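Local structure of L-threonine dehydrogenase (Flavobacterium frigidimaris, 2YY7) at residues R166-P171 with I224-A229. The protein probably oxidises L-threonine at its 3-hydroxyl, using bound NAD as cofactor. Residues are numbered along the deposited sequence; the frame is centred on the assembly and turned at random.
With NAD (nicotinamide-adenine-dinucleotide), chain E.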
loop_
_atom_site.group_PDB
_atom_site.type_symbol
_atom_site.label_atom_id
_atom_site.label_comp_id
_atom_site.label_asym_id
_atom_site.label_seq_id
_atom_site.Cartn_x
_atom_site.Cartn_y
_atom_site.Cartn_z
ATOM N N ARG A 166 12.552 10.189 7.397
ATOM C CA ARG A 166 12.247 9.580 8.681
ATOM C C ARG A 166 10.765 9.689 8.986
ATOM O O ARG A 166 10.131 10.700 8.676
ATOM C CB ARG A 166 13.086 10.264 9.758
ATOM C CG ARG A 166 14.538 10.411 9.311
ATOM C CD ARG A 166 15.459 11.004 10.362
ATOM N NE ARG A 166 16.803 11.156 9.811
ATOM C CZ ARG A 166 17.879 11.492 10.512
ATOM N NH1 ARG A 166 17.787 11.719 11.813
ATOM N NH2 ARG A 166 19.055 11.603 9.903
ATOM N N SER A 167 10.214 8.650 9.607
ATOM C CA SER A 167 8.792 8.620 9.916
ATOM C C SER A 167 8.429 7.890 11.203
ATOM O O SER A 167 9.166 7.026 11.677
ATOM C CB SER A 167 8.039 7.960 8.757
ATOM O OG SER A 167 6.638 7.946 8.991
ATOM N N ILE A 168 7.284 8.263 11.764
ATOM C CA ILE A 168 6.757 7.618 12.954
ATOM C C ILE A 168 5.243 7.468 12.801
ATOM O O ILE A 168 4.569 8.321 12.215
ATOM C CB ILE A 168 7.082 8.403 14.265
ATOM C CG1 ILE A 168 6.627 9.852 14.154
ATOM C CG2 ILE A 168 8.581 8.350 14.550
ATOM C CD1 ILE A 168 7.072 10.701 15.340
ATOM N N ARG A 169 4.721 6.360 13.306
ATOM C CA ARG A 169 3.296 6.090 13.240
ATOM C C ARG A 169 2.640 6.671 14.494
ATOM O O ARG A 169 2.432 5.962 15.479
ATOM C CB ARG A 169 3.063 4.572 13.152
ATOM C CG ARG A 169 3.625 3.920 11.879
ATOM C CD ARG A 169 3.704 2.389 12.021
ATOM N NE ARG A 169 4.203 1.733 10.810
ATOM C CZ ARG A 169 4.793 0.539 10.792
ATOM N NH1 ARG A 169 4.962 -0.143 11.921
ATOM N NH2 ARG A 169 5.232 0.029 9.648
ATOM N N TYR A 170 2.328 7.968 14.467
ATOM C CA TYR A 170 1.698 8.615 15.626
ATOM C C TYR A 170 0.399 7.931 16.051
ATOM O O TYR A 170 -0.414 7.553 15.207
ATOM C CB TYR A 170 1.271 10.058 15.333
ATOM C CG TYR A 170 2.313 11.101 14.992
ATOM C CD1 TYR A 170 3.403 11.357 15.826
ATOM C CD2 TYR A 170 2.132 11.920 13.881
ATOM C CE1 TYR A 170 4.286 12.422 15.550
ATOM C CE2 TYR A 170 2.994 12.971 13.603
ATOM C CZ TYR A 170 4.064 13.220 14.434
ATOM O OH TYR A 170 4.899 14.273 14.124
ATOM N N PRO A 171 0.192 7.747 17.364
ATOM C CA PRO A 171 -1.070 7.130 17.773
ATOM C C PRO A 171 -2.048 8.318 17.824
ATOM O O PRO A 171 -1.733 9.382 17.296
ATOM C CB PRO A 171 -0.750 6.554 19.156
ATOM C CG PRO A 171 0.340 7.424 19.660
ATOM C CD PRO A 171 1.196 7.660 18.439
ATOM N N ILE A 224 10.938 15.742 16.719
ATOM C CA ILE A 224 12.206 16.456 16.724
ATOM C C ILE A 224 13.397 15.547 17.001
ATOM O O ILE A 224 14.438 15.668 16.358
ATOM C CB ILE A 224 12.183 17.593 17.772
ATOM C CG1 ILE A 224 11.103 18.611 17.390
ATOM C CG2 ILE A 224 13.554 18.249 17.879
ATOM C CD1 ILE A 224 10.930 19.723 18.395
ATOM N N ASN A 225 13.251 14.640 17.959
ATOM C CA ASN A 225 14.344 13.745 18.308
ATOM C C ASN A 225 14.747 12.767 17.208
ATOM O O ASN A 225 15.937 12.547 16.992
ATOM C CB ASN A 225 14.025 12.990 19.598
ATOM C CG ASN A 225 14.067 13.894 20.821
ATOM O OD1 ASN A 225 14.680 14.961 20.788
ATOM N ND2 ASN A 225 13.430 13.468 21.904
ATOM N N ILE A 226 13.779 12.181 16.505
ATOM C CA ILE A 226 14.131 11.247 15.439
ATOM C C ILE A 226 14.820 12.000 14.301
ATOM O O ILE A 226 15.696 11.462 13.623
ATOM C CB ILE A 226 12.888 10.489 14.886
ATOM C CG1 ILE A 226 13.353 9.395 13.916
ATOM C CG2 ILE A 226 11.946 11.453 14.182
ATOM C CD1 ILE A 226 12.254 8.451 13.449
ATOM N N MET A 227 14.432 13.257 14.103
ATOM C CA MET A 227 15.024 14.078 13.050
ATOM C C MET A 227 16.430 14.581 13.382
ATOM O O MET A 227 17.270 14.704 12.490
ATOM C CB MET A 227 14.109 15.264 12.732
ATOM C CG MET A 227 12.913 14.896 11.861
ATOM S SD MET A 227 13.399 14.429 10.169
ATOM C CE MET A 227 13.339 16.001 9.367
ATOM N N LYS A 228 16.694 14.875 14.654
ATOM C CA LYS A 228 18.024 15.362 15.035
ATOM C C LYS A 228 19.017 14.227 15.283
ATOM O O LYS A 228 20.221 14.458 15.371
ATOM C CB LYS A 228 17.949 16.238 16.288
ATOM C CG LYS A 228 17.589 15.479 17.551
ATOM C CD LYS A 228 17.937 16.275 18.807
ATOM C CE LYS A 228 17.208 17.607 18.862
ATOM N NZ LYS A 228 17.497 18.332 20.135
ATOM N N ALA A 229 18.516 13.002 15.395
ATOM C CA ALA A 229 19.383 11.857 15.642
ATOM C C ALA A 229 20.326 11.577 14.476
ATOM O O ALA A 229 20.011 11.873 13.321
ATOM C CB ALA A 229 18.542 10.621 15.929
HETATM P PA NAD E . -4.621 18.793 10.661
HETATM O O1A NAD E . -4.941 19.385 11.990
HETATM O O2A NAD E . -5.792 18.386 9.842
HETATM O O5B NAD E . -3.607 19.712 9.865
HETATM C C5B NAD E . -3.433 19.583 8.483
HETATM C C4B NAD E . -2.966 20.902 7.917
HETATM O O4B NAD E . -2.620 20.686 6.547
HETATM C C3B NAD E . -4.072 21.983 7.977
HETATM O O3B NAD E . -3.601 23.187 8.607
HETATM C C2B NAD E . -4.470 22.152 6.505
HETATM O O2B NAD E . -4.899 23.469 6.205
HETATM C C1B NAD E . -3.168 21.762 5.789
HETATM N N9A NAD E . -3.378 21.411 4.377
HETATM C C8A NAD E . -4.415 20.631 3.864
HETATM N N7A NAD E . -4.265 20.567 2.533
HETATM C C5A NAD E . -3.153 21.267 2.215
HETATM C C6A NAD E . -2.569 21.551 0.991
HETATM N N6A NAD E . -3.142 21.166 -0.129
HETATM N N1A NAD E . -1.441 22.328 0.954
HETATM C C2A NAD E . -0.878 22.828 2.118
HETATM N N3A NAD E . -1.462 22.582 3.346
HETATM C C4A NAD E . -2.596 21.809 3.366
HETATM O O3 NAD E . -3.787 17.438 10.876
HETATM P PN NAD E . -2.720 17.059 12.039
HETATM O O1N NAD E . -1.783 18.191 12.342
HETATM O O2N NAD E . -3.503 16.356 13.091
HETATM O O5D NAD E . -1.860 15.904 11.288
HETATM C C5D NAD E . -0.649 16.227 10.589
HETATM C C4D NAD E . -0.014 14.909 10.067
HETATM O O4D NAD E . 0.122 13.984 11.130
HETATM C C3D NAD E . -0.872 14.186 9.024
HETATM O O3D NAD E . -0.006 13.532 8.101
HETATM C C2D NAD E . -1.574 13.114 9.823
HETATM O O2D NAD E . -1.998 12.101 8.943
HETATM C C1D NAD E . -0.501 12.714 10.836
HETATM N N1N NAD E . -1.128 12.076 12.017
HETATM C C2N NAD E . -1.890 12.834 12.883
HETATM C C3N NAD E . -2.475 12.226 13.989
HETATM C C7N NAD E . -3.212 13.046 15.013
HETATM O O7N NAD E . -3.814 12.320 16.028
HETATM N N7N NAD E . -3.323 14.383 14.925
HETATM C C4N NAD E . -2.310 10.846 14.209
HETATM C C5N NAD E . -1.514 10.097 13.337
HETATM C C6N NAD E . -0.944 10.706 12.237
HETATM O O HOH W 1 21.129 13.485 11.147
#
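R166 reaches from strand 164-174 to the C-terminal end of helix 216-228, where its NH1 hydrogen-bonds I226 O and A229 O, a worked example of one arginine nitrogen gripping the backbone where a helix ends. Its chain runs extended from CG to NE, which carries the guanidinium edge-on to the last turn. NH1 lies in the carbonyl plane of I226, 2.8 Å from I226 O. The same NH1 stands 2.7 Å from A229 O, here tilted 27° from the carbonyl plane. Both oxygens lie near the guanidinium plane, and the N-H...O angles are close to 160°. A water bridges R166 NH2 and A229 O, while NE forms a salt bridge to D164.

Back along the R166 chain the contact turns apolar. The M227 side chain lies obliquely across the aliphatic part of R166, with M227 SD 4.0 Å from R166 CD. I226 holds CG1 anti to its backbone N (chi1 -172°), sending CD1 to the strand, where it meets I168 CG2 at 3.8 Å; the two side chains pass in opposite directions.

The contact thus fastens a Rossmann-fold helix to the strand that, further along at Y170 and P171, lines the NAD pocket. With the carbonyls of I226 and of A229, just past the helix, and D164 around it, the guanidinium is probably stabilised in its charged form and restrained from rotating.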